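Local coordinates for protein CurD (Moorea producens 3L, PDB 5KP7) that probably acts as a hydroxymethylglutaryl-CoA synthase-like acyltransferase of the thiolase-like superfamily and binds 4'-phosphopantetheine, at residues D382-Q393 against F415-K425. The protein carries 3 engineered substitutions. Numbering follows the deposited sequence.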
loop_
_atom_site.group_PDB
_atom_site.type_symbol
_atom_site.label_atom_id
_atom_site.label_comp_id
_atom_site.label_asym_id
_atom_site.label_seq_id
_atom_site.Cartn_x
_atom_site.Cartn_y
_atom_site.Cartn_z
ATOM N N ASP A 382 19.110 -8.204 1.401
ATOM C CA ASP A 382 20.302 -7.742 2.114
ATOM C C ASP A 382 20.002 -6.934 3.387
ATOM O O ASP A 382 20.942 -6.547 4.099
ATOM C CB ASP A 382 21.212 -6.938 1.154
ATOM C CG ASP A 382 22.634 -6.704 1.713
ATOM O OD1 ASP A 382 23.203 -7.608 2.340
ATOM O OD2 ASP A 382 23.155 -5.583 1.542
ATOM N N ARG A 383 18.723 -6.714 3.719
ATOM C CA ARG A 383 18.384 -5.954 4.921
ATOM C C ARG A 383 18.712 -6.735 6.193
ATOM O O ARG A 383 18.722 -7.990 6.202
ATOM C CB ARG A 383 16.885 -5.599 4.920
ATOM C CG ARG A 383 16.494 -4.720 3.733
ATOM C CD ARG A 383 14.989 -4.506 3.621
ATOM N NE ARG A 383 14.334 -5.798 3.437
ATOM C CZ ARG A 383 13.028 -6.021 3.580
ATOM N NH1 ARG A 383 12.205 -5.014 3.856
ATOM N NH2 ARG A 383 12.566 -7.273 3.465
ATOM N N TYR A 384 18.914 -5.986 7.276
ATOM C CA TYR A 384 19.164 -6.573 8.599
ATOM C C TYR A 384 17.900 -7.216 9.136
ATOM O O TYR A 384 16.832 -6.628 9.085
ATOM C CB TYR A 384 19.628 -5.487 9.562
ATOM C CG TYR A 384 20.144 -5.986 10.890
ATOM C CD1 TYR A 384 19.282 -6.118 11.976
ATOM C CD2 TYR A 384 21.484 -6.290 11.067
ATOM C CE1 TYR A 384 19.745 -6.553 13.206
ATOM C CE2 TYR A 384 21.954 -6.728 12.297
ATOM C CZ TYR A 384 21.073 -6.858 13.359
ATOM O OH TYR A 384 21.526 -7.298 14.605
ATOM N N SER A 385 18.017 -8.453 9.613
ATOM C CA SER A 385 16.858 -9.156 10.169
ATOM C C SER A 385 16.823 -8.936 11.678
ATOM O O SER A 385 17.667 -9.508 12.387
ATOM C CB SER A 385 16.948 -10.658 9.871
ATOM O OG SER A 385 15.768 -11.288 10.338
ATOM N N LEU A 386 15.861 -8.150 12.164
ATOM C CA LEU A 386 15.768 -7.799 13.591
ATOM C C LEU A 386 15.316 -8.970 14.465
ATOM O O LEU A 386 14.432 -9.718 14.079
ATOM C CB LEU A 386 14.747 -6.692 13.815
ATOM C CG LEU A 386 15.059 -5.330 13.186
ATOM C CD1 LEU A 386 13.817 -4.467 13.198
ATOM C CD2 LEU A 386 16.197 -4.641 13.925
ATOM N N SER A 387 15.910 -9.086 15.649
ATOM C CA SER A 387 15.343 -9.938 16.695
ATOM C C SER A 387 14.172 -9.192 17.314
ATOM O O SER A 387 14.007 -7.961 17.159
ATOM C CB SER A 387 16.370 -10.253 17.773
ATOM O OG SER A 387 16.713 -9.092 18.500
ATOM N N MET A 388 13.353 -9.928 18.047
ATOM C CA MET A 388 12.228 -9.290 18.728
ATOM C C MET A 388 12.725 -8.313 19.823
ATOM O O MET A 388 12.106 -7.263 20.060
ATOM C CB MET A 388 11.299 -10.379 19.284
ATOM C CG MET A 388 9.884 -9.934 19.497
ATOM S SD MET A 388 9.014 -9.263 18.071
ATOM C CE MET A 388 7.803 -8.306 18.968
ATOM N N GLU A 389 13.850 -8.641 20.450
ATOM C CA GLU A 389 14.499 -7.764 21.419
ATOM C C GLU A 389 14.944 -6.430 20.793
ATOM O O GLU A 389 14.721 -5.360 21.366
ATOM C CB GLU A 389 15.707 -8.467 22.041
ATOM C CG GLU A 389 16.437 -7.665 23.105
ATOM C CD GLU A 389 17.491 -8.476 23.846
ATOM O OE1 GLU A 389 17.206 -9.635 24.236
ATOM O OE2 GLU A 389 18.610 -7.948 24.060
ATOM N N GLU A 390 15.579 -6.513 19.629
ATOM C CA GLU A 390 15.990 -5.313 18.893
ATOM C C GLU A 390 14.783 -4.484 18.475
ATOM O O GLU A 390 14.790 -3.265 18.630
ATOM C CB GLU A 390 16.843 -5.684 17.689
ATOM C CG GLU A 390 18.253 -6.118 18.047
ATOM C CD GLU A 390 18.972 -6.845 16.930
ATOM O OE1 GLU A 390 18.313 -7.572 16.154
ATOM O OE2 GLU A 390 20.206 -6.677 16.802
ATOM N N TYR A 391 13.745 -5.148 17.961
ATOM C CA TYR A 391 12.522 -4.471 17.530
ATOM C C TYR A 391 11.883 -3.695 18.681
ATOM O O TYR A 391 11.526 -2.531 18.533
ATOM C CB TYR A 391 11.528 -5.469 16.916
ATOM C CG TYR A 391 10.143 -4.925 16.622
ATOM C CD1 TYR A 391 9.910 -4.072 15.537
ATOM C CD2 TYR A 391 9.052 -5.264 17.412
ATOM C CE1 TYR A 391 8.639 -3.594 15.262
ATOM C CE2 TYR A 391 7.779 -4.777 17.151
ATOM C CZ TYR A 391 7.567 -3.957 16.069
ATOM O OH TYR A 391 6.296 -3.474 15.824
ATOM N N GLU A 392 11.742 -4.339 19.839
ATOM C CA GLU A 392 11.158 -3.652 21.000
ATOM C C GLU A 392 12.008 -2.448 21.434
ATOM O O GLU A 392 11.467 -1.414 21.791
ATOM C CB GLU A 392 10.930 -4.639 22.174
ATOM C CG GLU A 392 9.793 -5.595 21.855
ATOM C CD GLU A 392 9.664 -6.795 22.771
ATOM O OE1 GLU A 392 8.540 -7.345 22.808
ATOM O OE2 GLU A 392 10.647 -7.220 23.413
ATOM N N GLN A 393 13.331 -2.592 21.394
ATOM C CA GLN A 393 14.214 -1.484 21.722
ATOM C C GLN A 393 14.012 -0.347 20.710
ATOM O O GLN A 393 13.949 0.839 21.081
ATOM C CB GLN A 393 15.667 -1.910 21.685
ATOM C CG GLN A 393 16.153 -2.845 22.772
ATOM C CD GLN A 393 17.600 -3.217 22.497
ATOM O OE1 GLN A 393 17.920 -4.391 22.253
ATOM N NE2 GLN A 393 18.492 -2.192 22.480
ATOM N N PHE A 415 22.286 0.302 17.129
ATOM C CA PHE A 415 22.477 -1.112 16.823
ATOM C C PHE A 415 23.700 -1.212 15.918
ATOM O O PHE A 415 23.593 -0.991 14.733
ATOM C CB PHE A 415 21.249 -1.715 16.135
ATOM C CG PHE A 415 19.957 -1.526 16.893
ATOM C CD1 PHE A 415 19.735 -2.171 18.098
ATOM C CD2 PHE A 415 18.937 -0.732 16.367
ATOM C CE1 PHE A 415 18.530 -1.990 18.785
ATOM C CE2 PHE A 415 17.747 -0.530 17.052
ATOM C CZ PHE A 415 17.541 -1.173 18.261
ATOM N N PRO A 416 24.872 -1.513 16.490
ATOM C CA PRO A 416 26.107 -1.603 15.685
ATOM C C PRO A 416 25.982 -2.491 14.440
ATOM O O PRO A 416 26.470 -2.119 13.366
ATOM C CB PRO A 416 27.133 -2.118 16.692
ATOM C CG PRO A 416 26.667 -1.520 17.972
ATOM C CD PRO A 416 25.163 -1.629 17.930
ATOM N N GLY A 417 25.277 -3.613 14.563
ATOM C CA GLY A 417 25.109 -4.543 13.440
ATOM C C GLY A 417 24.276 -4.025 12.293
ATOM O O GLY A 417 24.544 -4.350 11.134
ATOM N N VAL A 418 23.262 -3.222 12.616
ATOM C CA VAL A 418 22.441 -2.574 11.605
ATOM C C VAL A 418 23.314 -1.581 10.871
ATOM O O VAL A 418 23.249 -1.505 9.656
ATOM C CB VAL A 418 21.203 -1.853 12.185
ATOM C CG1 VAL A 418 20.441 -1.114 11.084
ATOM C CG2 VAL A 418 20.285 -2.836 12.900
ATOM N N TRP A 419 24.142 -0.839 11.600
ATOM C CA TRP A 419 24.978 0.159 10.963
ATOM C C TRP A 419 25.950 -0.456 9.960
ATOM O O TRP A 419 26.149 0.092 8.871
ATOM C CB TRP A 419 25.752 0.990 11.997
ATOM C CG TRP A 419 26.367 2.188 11.373
ATOM C CD1 TRP A 419 27.673 2.373 11.068
ATOM C CD2 TRP A 419 25.679 3.344 10.910
ATOM N NE1 TRP A 419 27.863 3.595 10.499
ATOM C CE2 TRP A 419 26.649 4.212 10.368
ATOM C CE3 TRP A 419 24.337 3.745 10.924
ATOM C CZ2 TRP A 419 26.330 5.454 9.848
ATOM C CZ3 TRP A 419 24.014 4.978 10.401
ATOM C CH2 TRP A 419 25.010 5.821 9.870
ATOM N N LYS A 420 26.523 -1.600 10.325
ATOM C CA LYS A 420 27.468 -2.302 9.448
ATOM C C LYS A 420 26.846 -2.624 8.082
ATOM O O LYS A 420 27.551 -2.603 7.080
ATOM C CB LYS A 420 28.036 -3.556 10.132
ATOM C CG LYS A 420 29.373 -3.989 9.574
ATOM C CD LYS A 420 29.959 -5.134 10.375
ATOM C CE LYS A 420 31.178 -5.718 9.674
ATOM N NZ LYS A 420 31.544 -7.034 10.244
ATOM N N LYS A 421 25.536 -2.882 8.044
ATOM C CA LYS A 421 24.796 -3.102 6.792
ATOM C C LYS A 421 24.589 -1.825 5.950
ATOM O O LYS A 421 24.525 -1.913 4.729
ATOM C CB LYS A 421 23.416 -3.723 7.076
ATOM C CG LYS A 421 23.436 -5.176 7.531
ATOM C CD LYS A 421 23.627 -6.107 6.348
ATOM C CE LYS A 421 23.014 -7.467 6.592
ATOM N NZ LYS A 421 23.031 -8.223 5.325
ATOM N N ILE A 422 24.475 -0.668 6.600
ATOM C CA ILE A 422 24.228 0.628 5.942
ATOM C C ILE A 422 25.530 1.302 5.483
ATOM O O ILE A 422 25.598 1.835 4.375
ATOM C CB ILE A 422 23.459 1.575 6.913
ATOM C CG1 ILE A 422 22.107 0.962 7.274
ATOM C CG2 ILE A 422 23.221 2.961 6.314
ATOM C CD1 ILE A 422 21.362 1.725 8.353
ATOM N N ALA A 423 26.552 1.290 6.337
ATOM C CA ALA A 423 27.777 2.077 6.117
ATOM C C ALA A 423 28.499 1.641 4.856
ATOM O O ALA A 423 28.787 0.457 4.693
ATOM C CB ALA A 423 28.725 1.949 7.314
ATOM N N GLY A 424 28.840 2.598 4.002
ATOM C CA GLY A 424 29.593 2.318 2.778
ATOM C C GLY A 424 28.711 2.082 1.570
ATOM O O GLY A 424 29.220 1.857 0.484
ATOM N N LYS A 425 27.388 2.167 1.728
ATOM C CA LYS A 425 26.477 1.907 0.610
ATOM C C LYS A 425 25.953 3.152 -0.093
ATOM O O LYS A 425 25.206 3.034 -1.034
ATOM C CB LYS A 425 25.314 1.064 1.086
ATOM C CG LYS A 425 25.731 -0.356 1.440
ATOM C CD LYS A 425 24.494 -1.224 1.591
ATOM C CE LYS A 425 24.831 -2.704 1.645
ATOM N NZ LYS A 425 26.071 -3.028 2.402
HETATM O O HOH W 1 20.590 -9.955 5.270
#
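Tyr-384 and Val-418 centre a packing contact, away from the phosphopantetheine pocket, in the C-terminal part of this HMG-CoA synthase family fold. It lays the short helix 416-422 against edge strand 384-385 of a small three-stranded sheet, while Phe-415, at the helix N-cap, reaches helix 388-397. Val-418 CG2 sits over one face of the Tyr-384 ring in a CH-pi contact, 3.7 Å from the centroid and 16° off the ring normal. Gly-417 brings its bare backbone to the same ring, its C 3.6 Å from Tyr-384 CE2. The phenol OH donates to the syn lone pair of Glu-390 OE2 (2.6 Å). The anti lone pair of Glu-390 OE1 takes the N-H of Ser-387, and Ser-387 OG accepts from Glu-390 N, completing a capping box. Phe-415 CZ lies 3.5 Å from Glu-390 O, with Gln-393 CB at the ring edge. Asp-382, Lys-421 and Lys-425 form a salt-bridge network, its Asp-382 OD2 to Lys-425 NZ leg long (4.0 Å). Lys-421, bent at chi2 (-79°), passes the tyrosine edge; its NZ donates to Asp-382 O (2.9 Å) and, from above the carboxylate plane, to Asp-382 OD1 (3.1 Å), while a water links NZ to Arg-383 O.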